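Class D beta-lactamase (Fusobacterium nucleatum subsp. polymorphum, PDB 4IED) probably hydrolyses beta-lactam antibiotics to substituted beta-amino acids, as a class D serine beta-lactamase that confers antibiotic resistance. Local coordinates at residues L27-K37 and D219-D229; V76-D84 and Q107-E117. All blocks are in the same frame, centred on the assembly; numbering follows the deposited sequence. Where two conformers were deposited one is given.

Contact 1. Residues L27-K37 and D219-D229; sequences LNGTFVVYDLK and DNIYSFAINLD
Two neighbouring antiparallel strands, 29-35 and 221-229, pair side by side in the interior of the six-stranded sheet, joining a strand near the N-terminus to the last strand in the chain. Backbone hydrogen bonds run from D229 N to N28 O through to L36 N to I221 O, with V32 and A225 exchanging N-H and C=O in the middle. In the beta-lactamase fold this sheet is packed between helices: F31, V33, I226 and L228 face the terminal helices 16-25 and 238-249, whereas Y34 and S223 meet helix 154-165. The F31 ring, swung away from its own backbone N (chi1 -173°), has I226 CD1 over one face and A225 O at its edge. Where 29-35 ends and 221-229 begins, side chains add to the backbone bonds. N220 ND2 donates to D35 OD1 (2.9 Å) from above the carboxylate plane, while N220 OD1 receives K37 N (2.9 Å) and I221 N (2.7 Å) from opposite faces of its amide, which fixes the turn of that group. D35, which with N38 binds magnesium in a crystal structure of this protein but not in this model, also accepts from N38 through OD2. The extended K37 chain reaches D219 in a salt bridge, NZ to OD2 2.8 Å.

Contact 2. Residues V76-D84 and Q107-E117; sequences VDEMFYYYD and QVPAYKKLARE
F80 and Y81, consecutive in the chain, both lie against the first turns of helix 108-130, yet no hydrogen bond joins 76-84 to 107-117. The F80 ring is inserted beside the helix. K113, in one of its two deposited conformers, passes over one face of it, running the opposite way, with CD 4.3 Å from the ring centroid in a CH-pi contact. In that conformer the chain then bends at its last torsion (chi4 52°), carrying NZ towards a salt bridge with E117 OE1 within the helix; E117 too has two conformers, so this pairing need not always be made. NZ itself is too distant from the F80 ring for more than a weak cation-pi attraction. At the ring edge, CE2 meets A110 O and L114 N near the ring plane. The two aromatics belong to a classic beta bulge, in which both face S97 and make backbone hydrogen bonds with it. Y81 packs on the helix start: its CB touches A110 CB at 3.7 Å, A110 N lies over one ring face, and P109 CB reaches the far end, 3.7 Å from OH. Q107, the N-cap residue, extends its side chain until NE2 lies 3.5 Å from Y81 CD2, with amide and ring planes 61° apart. Its amide is held by S97 through OE1 and by W93 O through NE2, linking the helix start to the same partner residue as the bulge. L114 CB adds an apolar contact to F80 CE2 (4.0 Å), and V73 also touches the F80 side chain.

In the fold
Contact 1 and contact 2 lie on opposite sides of the chain's centre, with their centres 29 Å apart and nearest atoms about 17 Å apart. In sequence, contact 2 is nested within the long loop that contact 1 closes: 27-37 and 219-229 bring distant parts of the chain together in the sheet, whereas 76-84 and 107-117 join within the intervening region, which holds more helix than strand. That region also holds K60, the carboxylated lysine characteristic of class D active sites, shortly before helix 62-69, whose N63 and T64 meet helix 108-130 through L114 and Y111. The side chains of I221 in contact 1 and F80 in contact 2 each lie about 5 Å from a bound magnesium ion.

Contact 1. Residues L27-K37 and D219-D229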
loop_
_atom_site.group_PDB
_atom_site.type_symbol
_atom_site.label_atom_id
_atom_site.label_comp_id
_atom_site.label_asym_id
_atom_site.label_seq_id
_atom_site.Cartn_x
_atom_site.Cartn_y
_atom_site.Cartn_z
ATOM N N LEU A 27 16.888 -12.639 -3.199
ATOM C CA LEU A 27 16.310 -11.534 -2.382
ATOM C C LEU A 27 15.802 -12.025 -1.069
ATOM O O LEU A 27 15.445 -13.235 -0.933
ATOM C CB LEU A 27 15.213 -10.871 -3.169
ATOM C CG LEU A 27 15.633 -10.184 -4.457
ATOM C CD1 LEU A 27 14.415 -9.923 -5.285
ATOM C CD2 LEU A 27 16.356 -8.896 -4.218
ATOM N N ASN A 28 15.916 -11.159 -0.061
ATOM C CA ASN A 28 15.389 -11.389 1.261
ATOM C C ASN A 28 14.084 -10.631 1.396
ATOM O O ASN A 28 14.008 -9.451 1.103
ATOM C CB ASN A 28 16.353 -10.915 2.310
ATOM C CG ASN A 28 17.645 -11.668 2.276
ATOM O OD1 ASN A 28 18.707 -11.077 2.505
ATOM N ND2 ASN A 28 17.589 -12.966 1.970
ATOM N N GLY A 29 13.031 -11.341 1.793
ATOM C CA GLY A 29 11.748 -10.681 2.000
ATOM C C GLY A 29 10.674 -11.690 2.338
ATOM O O GLY A 29 10.921 -12.793 2.763
ATOM N N THR A 30 9.418 -11.224 2.181
ATOM C CA THR A 30 8.289 -12.029 2.438
ATOM C C THR A 30 7.199 -11.696 1.400
ATOM O O THR A 30 7.169 -10.588 0.821
ATOM C CB THR A 30 7.712 -11.701 3.860
ATOM O OG1 THR A 30 6.627 -12.621 4.158
ATOM C CG2 THR A 30 7.203 -10.232 4.019
ATOM N N PHE A 31 6.267 -12.648 1.209
ATOM C CA PHE A 31 5.169 -12.431 0.273
ATOM C C PHE A 31 3.968 -13.237 0.772
ATOM O O PHE A 31 4.087 -14.389 1.139
ATOM C CB PHE A 31 5.669 -12.943 -1.077
ATOM C CG PHE A 31 4.757 -12.693 -2.323
ATOM C CD1 PHE A 31 3.699 -11.844 -2.329
ATOM C CD2 PHE A 31 5.017 -13.444 -3.496
ATOM C CE1 PHE A 31 2.963 -11.671 -3.484
ATOM C CE2 PHE A 31 4.213 -13.315 -4.642
ATOM C CZ PHE A 31 3.223 -12.439 -4.569
ATOM N N VAL A 32 2.819 -12.567 0.887
ATOM C CA VAL A 32 1.563 -13.188 1.262
ATOM C C VAL A 32 0.534 -12.886 0.230
ATOM O O VAL A 32 0.379 -11.759 -0.151
ATOM C CB VAL A 32 1.089 -12.607 2.624
ATOM C CG1 VAL A 32 -0.175 -13.267 3.084
ATOM C CG2 VAL A 32 2.190 -12.801 3.645
ATOM N N VAL A 33 -0.190 -13.934 -0.146
ATOM C CA VAL A 33 -1.360 -13.804 -0.992
ATOM C C VAL A 33 -2.531 -14.500 -0.286
ATOM O O VAL A 33 -2.419 -15.648 0.080
ATOM C CB VAL A 33 -1.173 -14.365 -2.392
ATOM C CG1 VAL A 33 -2.518 -14.336 -3.182
ATOM C CG2 VAL A 33 -0.021 -13.671 -3.126
ATOM N N TYR A 34 -3.663 -13.787 -0.149
ATOM C CA TYR A 34 -4.929 -14.335 0.403
ATOM C C TYR A 34 -5.860 -14.555 -0.769
ATOM O O TYR A 34 -6.154 -13.601 -1.525
ATOM C CB TYR A 34 -5.567 -13.452 1.440
ATOM C CG TYR A 34 -6.916 -13.961 1.967
ATOM C CD1 TYR A 34 -6.978 -15.110 2.723
ATOM C CD2 TYR A 34 -8.121 -13.322 1.632
ATOM C CE1 TYR A 34 -8.204 -15.604 3.166
ATOM C CE2 TYR A 34 -9.322 -13.773 2.085
ATOM C CZ TYR A 34 -9.362 -14.872 2.888
ATOM O OH TYR A 34 -10.549 -15.405 3.334
ATOM N N ASP A 35 -6.302 -15.803 -0.907
ATOM C CA ASP A 35 -7.305 -16.219 -1.902
ATOM C C ASP A 35 -8.660 -16.281 -1.243
ATOM O O ASP A 35 -8.878 -17.161 -0.418
ATOM C CB ASP A 35 -6.818 -17.590 -2.422
ATOM C CG ASP A 35 -7.773 -18.284 -3.404
ATOM O OD1 ASP A 35 -9.040 -18.026 -3.346
ATOM O OD2 ASP A 35 -7.305 -19.201 -4.114
ATOM N N LEU A 36 -9.492 -15.316 -1.585
ATOM C CA LEU A 36 -10.808 -15.150 -0.907
ATOM C C LEU A 36 -11.684 -16.397 -1.136
ATOM O O LEU A 36 -12.311 -16.938 -0.211
ATOM C CB LEU A 36 -11.531 -13.909 -1.405
ATOM C CG LEU A 36 -12.942 -13.733 -0.850
ATOM C CD1 LEU A 36 -12.988 -13.559 0.648
ATOM C CD2 LEU A 36 -13.559 -12.551 -1.544
ATOM N N LYS A 37 -11.827 -16.818 -2.389
ATOM C CA LYS A 37 -12.774 -17.891 -2.744
ATOM C C LYS A 37 -12.489 -19.193 -1.955
ATOM O O LYS A 37 -13.353 -19.941 -1.479
ATOM C CB LYS A 37 -12.770 -18.113 -4.245
ATOM C CG LYS A 37 -13.762 -19.052 -4.792
ATOM C CD LYS A 37 -13.570 -19.231 -6.309
ATOM C CE LYS A 37 -14.461 -20.231 -6.849
ATOM N NZ LYS A 37 -14.268 -20.483 -8.297
ATOM N N ASP A 219 -14.537 -14.186 -10.465
ATOM C CA ASP A 219 -15.086 -14.877 -9.320
ATOM C C ASP A 219 -14.190 -15.022 -8.111
ATOM O O ASP A 219 -14.506 -15.760 -7.196
ATOM C CB ASP A 219 -15.681 -16.235 -9.616
ATOM C CG ASP A 219 -14.618 -17.252 -9.990
ATOM O OD1 ASP A 219 -13.424 -16.825 -10.147
ATOM O OD2 ASP A 219 -14.917 -18.420 -10.135
ATOM N N ASN A 220 -13.128 -14.229 -8.030
ATOM C CA ASN A 220 -12.264 -14.248 -6.889
ATOM C C ASN A 220 -11.565 -12.900 -6.687
ATOM O O ASN A 220 -11.646 -11.985 -7.508
ATOM C CB ASN A 220 -11.213 -15.362 -7.096
ATOM C CG ASN A 220 -10.657 -15.927 -5.807
ATOM O OD1 ASN A 220 -10.889 -15.383 -4.729
ATOM N ND2 ASN A 220 -9.945 -17.092 -5.916
ATOM N N ILE A 221 -10.980 -12.766 -5.503
ATOM C CA ILE A 221 -10.132 -11.587 -5.135
ATOM C C ILE A 221 -8.924 -12.127 -4.425
ATOM O O ILE A 221 -9.028 -12.859 -3.461
ATOM C CB ILE A 221 -10.809 -10.590 -4.173
ATOM C CG1 ILE A 221 -12.137 -10.144 -4.758
ATOM C CG2 ILE A 221 -9.901 -9.432 -3.916
ATOM C CD1 ILE A 221 -12.977 -9.265 -3.867
ATOM N N TYR A 222 -7.729 -11.753 -4.955
ATOM C CA TYR A 222 -6.430 -12.139 -4.388
ATOM C C TYR A 222 -5.801 -10.928 -3.800
ATOM O O TYR A 222 -5.404 -10.030 -4.535
ATOM C CB TYR A 222 -5.520 -12.748 -5.470
ATOM C CG TYR A 222 -6.123 -13.896 -6.226
ATOM C CD1 TYR A 222 -6.936 -13.623 -7.334
ATOM C CD2 TYR A 222 -5.849 -15.235 -5.901
ATOM C CE1 TYR A 222 -7.514 -14.609 -8.092
ATOM C CE2 TYR A 222 -6.533 -16.222 -6.633
ATOM C CZ TYR A 222 -7.335 -15.908 -7.709
ATOM O OH TYR A 222 -8.010 -16.927 -8.474
ATOM N N SER A 223 -5.728 -10.862 -2.459
ATOM C CA SER A 223 -5.127 -9.698 -1.820
ATOM C C SER A 223 -3.667 -10.061 -1.516
ATOM O O SER A 223 -3.348 -11.207 -1.190
ATOM C CB SER A 223 -5.813 -9.401 -0.522
ATOM O OG SER A 223 -7.146 -8.911 -0.815
ATOM N N PHE A 224 -2.775 -9.110 -1.673
ATOM C CA PHE A 224 -1.338 -9.449 -1.582
ATOM C C PHE A 224 -0.559 -8.305 -0.967
ATOM O O PHE A 224 -0.881 -7.142 -0.935
ATOM C CB PHE A 224 -0.744 -9.753 -2.952
ATOM C CG PHE A 224 -0.678 -8.544 -3.876
ATOM C CD1 PHE A 224 0.428 -7.659 -3.847
ATOM C CD2 PHE A 224 -1.686 -8.328 -4.799
ATOM C CE1 PHE A 224 0.482 -6.576 -4.668
ATOM C CE2 PHE A 224 -1.613 -7.224 -5.632
ATOM C CZ PHE A 224 -0.544 -6.352 -5.540
ATOM N N ALA A 225 0.568 -8.759 -0.366
ATOM C CA ALA A 225 1.708 -7.906 0.105
ATOM C C ALA A 225 3.053 -8.576 -0.002
ATOM O O ALA A 225 3.193 -9.711 0.468
ATOM C CB ALA A 225 1.472 -7.499 1.548
ATOM N N ILE A 226 3.965 -7.828 -0.614
ATOM C CA ILE A 226 5.381 -8.240 -0.653
ATOM C C ILE A 226 6.151 -7.118 -0.013
ATOM O O ILE A 226 5.869 -5.934 -0.147
ATOM C CB ILE A 226 5.851 -8.509 -2.090
ATOM C CG1 ILE A 226 7.272 -9.178 -2.123
ATOM C CG2 ILE A 226 5.866 -7.276 -2.975
ATOM C CD1 ILE A 226 7.550 -9.727 -3.496
ATOM N N ASN A 227 7.160 -7.526 0.753
ATOM C CA ASN A 227 8.265 -6.573 1.097
ATOM C C ASN A 227 9.592 -7.272 0.993
ATOM O O ASN A 227 9.735 -8.468 1.115
ATOM C CB ASN A 227 8.017 -5.847 2.444
ATOM C CG ASN A 227 8.103 -6.748 3.663
ATOM O OD1 ASN A 227 9.105 -7.337 3.965
ATOM N ND2 ASN A 227 7.021 -6.752 4.460
ATOM N N LEU A 228 10.579 -6.473 0.647
ATOM C CA LEU A 228 11.934 -6.992 0.306
ATOM C C LEU A 228 12.942 -6.016 0.832
ATOM O O LEU A 228 12.714 -4.834 0.869
ATOM C CB LEU A 228 12.100 -6.950 -1.270
ATOM C CG LEU A 228 11.057 -7.639 -2.163
ATOM C CD1 LEU A 228 11.150 -7.262 -3.656
ATOM C CD2 LEU A 228 11.315 -9.146 -1.871
ATOM N N ASP A 229 14.105 -6.528 1.109
ATOM C CA ASP A 229 15.296 -5.671 1.423
ATOM C C ASP A 229 15.772 -5.111 0.125
ATOM O O ASP A 229 16.182 -5.884 -0.758
ATOM C CB ASP A 229 16.422 -6.525 2.124
ATOM C CG ASP A 229 16.013 -7.015 3.521
ATOM O OD1 ASP A 229 14.988 -6.503 4.096
ATOM O OD2 ASP A 229 16.795 -7.825 4.027
HETATM O O HOH W 1 17.065 -8.669 -0.634
HETATM O O HOH W 2 19.073 -8.476 2.967
#

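Contact 2. Residues V76-D84 and Q107-E117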
loop_
_atom_site.group_PDB
_atom_site.type_symbol
_atom_site.label_atom_id
_atom_site.label_comp_id
_atom_site.label_asym_id
_atom_site.label_seq_id
_atom_site.Cartn_x
_atom_site.Cartn_y
_atom_site.Cartn_z
ATOM N N VAL A 76 -11.773 12.389 -4.283
ATOM C CA VAL A 76 -10.385 12.240 -4.762
ATOM C C VAL A 76 -10.109 13.061 -6.037
ATOM O O VAL A 76 -8.965 13.177 -6.464
ATOM C CB VAL A 76 -10.052 10.786 -5.007
ATOM C CG1 VAL A 76 -10.103 9.969 -3.715
ATOM C CG2 VAL A 76 -11.028 10.176 -6.032
ATOM N N ASP A 77 -11.161 13.647 -6.640
ATOM C CA ASP A 77 -10.966 14.493 -7.815
ATOM C C ASP A 77 -10.938 15.986 -7.532
ATOM O O ASP A 77 -10.633 16.764 -8.402
ATOM C CB ASP A 77 -12.061 14.139 -8.877
ATOM C CG ASP A 77 -11.845 12.767 -9.379
ATOM O OD1 ASP A 77 -10.967 12.551 -10.234
ATOM O OD2 ASP A 77 -12.533 11.803 -8.910
ATOM N N GLU A 78 -11.136 16.356 -6.276
ATOM C CA GLU A 78 -11.118 17.784 -5.898
ATOM C C GLU A 78 -9.713 18.298 -5.736
ATOM O O GLU A 78 -8.943 17.708 -4.968
ATOM C CB GLU A 78 -11.880 17.969 -4.623
ATOM C CG GLU A 78 -12.213 19.442 -4.348
ATOM C CD GLU A 78 -12.998 19.674 -3.087
ATOM O OE1 GLU A 78 -12.551 19.270 -2.018
ATOM O OE2 GLU A 78 -14.109 20.277 -3.187
ATOM N N MET A 79 -9.436 19.409 -6.333
ATOM C CA MET A 79 -8.069 19.968 -6.185
ATOM C C MET A 79 -7.835 20.217 -4.675
ATOM O O MET A 79 -8.696 20.741 -3.966
ATOM C CB MET A 79 -7.853 21.220 -7.003
ATOM C CG MET A 79 -8.045 20.980 -8.505
ATOM S SD MET A 79 -7.100 19.630 -9.197
ATOM C CE MET A 79 -5.430 20.091 -9.120
ATOM N N PHE A 80 -6.638 19.840 -4.247
ATOM C CA PHE A 80 -6.263 19.854 -2.821
ATOM C C PHE A 80 -4.859 20.359 -2.528
ATOM O O PHE A 80 -4.716 21.152 -1.601
ATOM C CB PHE A 80 -6.364 18.412 -2.291
ATOM C CG PHE A 80 -5.888 18.286 -0.824
ATOM C CD1 PHE A 80 -6.622 18.863 0.175
ATOM C CD2 PHE A 80 -4.718 17.574 -0.550
ATOM C CE1 PHE A 80 -6.198 18.809 1.521
ATOM C CE2 PHE A 80 -4.330 17.499 0.793
ATOM C CZ PHE A 80 -5.014 18.176 1.779
ATOM N N TYR A 81 -3.862 19.906 -3.272
ATOM C CA TYR A 81 -2.473 20.317 -3.043
ATOM C C TYR A 81 -2.125 21.408 -4.038
ATOM O O TYR A 81 -2.340 21.258 -5.271
ATOM C CB TYR A 81 -1.530 19.137 -3.222
ATOM C CG TYR A 81 -0.107 19.530 -3.167
ATOM C CD1 TYR A 81 0.511 19.795 -1.979
ATOM C CD2 TYR A 81 0.630 19.554 -4.309
ATOM C CE1 TYR A 81 1.846 20.207 -2.006
ATOM C CE2 TYR A 81 1.976 19.946 -4.325
ATOM C CZ TYR A 81 2.581 20.245 -3.171
ATOM O OH TYR A 81 3.931 20.669 -3.186
ATOM N N TYR A 82 -1.559 22.479 -3.568
ATOM C CA TYR A 82 -1.189 23.639 -4.366
ATOM C C TYR A 82 0.314 23.782 -4.333
ATOM O O TYR A 82 0.949 24.028 -3.255
ATOM C CB TYR A 82 -1.888 24.929 -3.817
ATOM C CG TYR A 82 -3.416 24.852 -3.853
ATOM C CD1 TYR A 82 -4.118 25.228 -5.005
ATOM C CD2 TYR A 82 -4.064 24.397 -2.819
ATOM C CE1 TYR A 82 -5.528 25.112 -5.041
ATOM C CE2 TYR A 82 -5.453 24.204 -2.828
ATOM C CZ TYR A 82 -6.146 24.581 -3.945
ATOM O OH TYR A 82 -7.560 24.435 -3.933
ATOM N N TYR A 83 0.918 23.555 -5.469
ATOM C CA TYR A 83 2.386 23.584 -5.554
ATOM C C TYR A 83 2.868 25.003 -5.497
ATOM O O TYR A 83 2.128 25.952 -5.850
ATOM C CB TYR A 83 2.843 22.814 -6.815
ATOM C CG TYR A 83 4.384 22.806 -6.941
ATOM C CD1 TYR A 83 5.146 22.177 -5.986
ATOM C CD2 TYR A 83 5.063 23.291 -8.091
ATOM C CE1 TYR A 83 6.523 22.172 -6.091
ATOM C CE2 TYR A 83 6.459 23.285 -8.194
ATOM C CZ TYR A 83 7.156 22.699 -7.198
ATOM O OH TYR A 83 8.539 22.706 -7.337
ATOM N N ASP A 84 4.033 25.247 -4.936
ATOM C CA ASP A 84 4.611 26.582 -4.682
ATOM C C ASP A 84 6.042 26.774 -5.170
ATOM O O ASP A 84 6.705 27.716 -4.734
ATOM C CB ASP A 84 4.542 26.803 -3.175
ATOM C CG ASP A 84 5.497 25.880 -2.420
ATOM O OD1 ASP A 84 5.935 24.764 -2.891
ATOM O OD2 ASP A 84 5.848 26.298 -1.222
ATOM N N GLN A 107 2.934 11.395 -4.412
ATOM C CA GLN A 107 3.277 12.802 -4.180
ATOM C C GLN A 107 3.318 13.089 -2.664
ATOM O O GLN A 107 2.348 13.535 -2.048
ATOM C CB GLN A 107 2.301 13.717 -4.941
ATOM C CG GLN A 107 2.676 15.205 -5.002
ATOM C CD GLN A 107 1.650 15.996 -5.790
ATOM O OE1 GLN A 107 0.448 15.649 -5.694
ATOM N NE2 GLN A 107 2.036 17.087 -6.410
ATOM N N VAL A 108 4.435 12.796 -2.038
ATOM C CA VAL A 108 4.547 12.940 -0.589
ATOM C C VAL A 108 4.102 14.266 -0.093
ATOM O O VAL A 108 3.434 14.285 0.926
ATOM C CB VAL A 108 5.956 12.596 -0.148
ATOM C CG1 VAL A 108 6.048 12.574 1.401
ATOM C CG2 VAL A 108 6.397 11.217 -0.574
ATOM N N PRO A 109 4.500 15.431 -0.717
ATOM C CA PRO A 109 4.027 16.655 -0.060
ATOM C C PRO A 109 2.540 16.808 0.045
ATOM O O PRO A 109 2.010 17.483 0.988
ATOM C CB PRO A 109 4.611 17.784 -0.900
ATOM C CG PRO A 109 5.384 17.096 -2.035
ATOM C CD PRO A 109 5.393 15.635 -1.855
ATOM N N ALA A 110 1.760 16.260 -0.874
ATOM C CA ALA A 110 0.295 16.330 -0.854
ATOM C C ALA A 110 -0.218 15.494 0.331
ATOM O O ALA A 110 -1.121 15.929 0.989
ATOM C CB ALA A 110 -0.252 15.787 -2.162
ATOM N N TYR A 111 0.379 14.322 0.587
ATOM C CA TYR A 111 -0.053 13.491 1.659
ATOM C C TYR A 111 0.450 13.990 3.031
ATOM O O TYR A 111 -0.237 13.791 4.055
ATOM C CB TYR A 111 0.278 12.020 1.406
ATOM C CG TYR A 111 -0.779 11.385 0.535
ATOM C CD1 TYR A 111 -0.645 11.406 -0.878
ATOM C CD2 TYR A 111 -1.886 10.803 1.109
ATOM C CE1 TYR A 111 -1.694 10.972 -1.644
ATOM C CE2 TYR A 111 -2.903 10.320 0.303
ATOM C CZ TYR A 111 -2.755 10.369 -1.065
ATOM O OH TYR A 111 -3.787 9.887 -1.880
ATOM N N LYS A 112 1.553 14.719 3.041
ATOM C CA LYS A 112 1.968 15.382 4.317
ATOM C C LYS A 112 0.898 16.491 4.622
ATOM O O LYS A 112 0.482 16.650 5.766
ATOM C CB LYS A 112 3.343 15.933 4.182
ATOM C CG LYS A 112 4.386 14.892 4.195
ATOM C CD LYS A 112 5.792 15.500 4.196
ATOM C CE LYS A 112 6.868 14.476 4.441
ATOM N NZ LYS A 112 8.220 15.018 4.528
ATOM N N LYS A 113 0.502 17.280 3.635
ATOM C CA LYS A 113 -0.562 18.253 3.842
ATOM C C LYS A 113 -1.839 17.608 4.346
ATOM O O LYS A 113 -2.471 18.100 5.308
ATOM C CB LYS A 113 -0.838 18.968 2.515
ATOM C CG LYS A 113 -1.950 20.011 2.554
ATOM C CD LYS A 113 -2.070 20.692 1.212
ATOM C CE LYS A 113 -3.100 21.749 1.219
ATOM N NZ LYS A 113 -2.894 22.718 2.343
ATOM N N LEU A 114 -2.247 16.483 3.738
ATOM C CA LEU A 114 -3.400 15.746 4.233
ATOM C C LEU A 114 -3.283 15.359 5.712
ATOM O O LEU A 114 -4.194 15.571 6.500
ATOM C CB LEU A 114 -3.623 14.517 3.356
ATOM C CG LEU A 114 -4.899 13.693 3.665
ATOM C CD1 LEU A 114 -6.123 14.466 3.622
ATOM C CD2 LEU A 114 -4.989 12.504 2.805
ATOM N N ALA A 115 -2.127 14.777 6.055
ATOM C CA ALA A 115 -1.874 14.345 7.444
ATOM C C ALA A 115 -1.995 15.535 8.379
ATOM O O ALA A 115 -2.576 15.455 9.451
ATOM C CB ALA A 115 -0.549 13.603 7.558
ATOM N N ARG A 116 -1.312 16.603 8.034
ATOM C CA ARG A 116 -1.350 17.764 8.922
ATOM C C ARG A 116 -2.762 18.293 9.131
ATOM O O ARG A 116 -3.136 18.676 10.258
ATOM C CB ARG A 116 -0.521 18.913 8.378
ATOM C CG ARG A 116 0.931 18.602 8.368
ATOM C CD ARG A 116 1.628 19.819 7.886
ATOM N NE ARG A 116 1.335 20.273 6.537
ATOM C CZ ARG A 116 2.082 19.992 5.492
ATOM N NH1 ARG A 116 3.174 19.173 5.605
ATOM N NH2 ARG A 116 1.819 20.651 4.360
ATOM N N GLU A 117 -3.558 18.383 8.042
ATOM C CA GLU A 117 -4.950 18.909 8.152
ATOM C C GLU A 117 -5.765 17.968 8.996
ATOM O O GLU A 117 -6.577 18.396 9.807
ATOM C CB GLU A 117 -5.528 19.148 6.764
ATOM C CG GLU A 117 -4.829 20.314 6.088
ATOM C CD GLU A 117 -5.411 20.757 4.801
ATOM O OE1 GLU A 117 -4.665 21.514 4.113
ATOM O OE2 GLU A 117 -6.588 20.393 4.511
#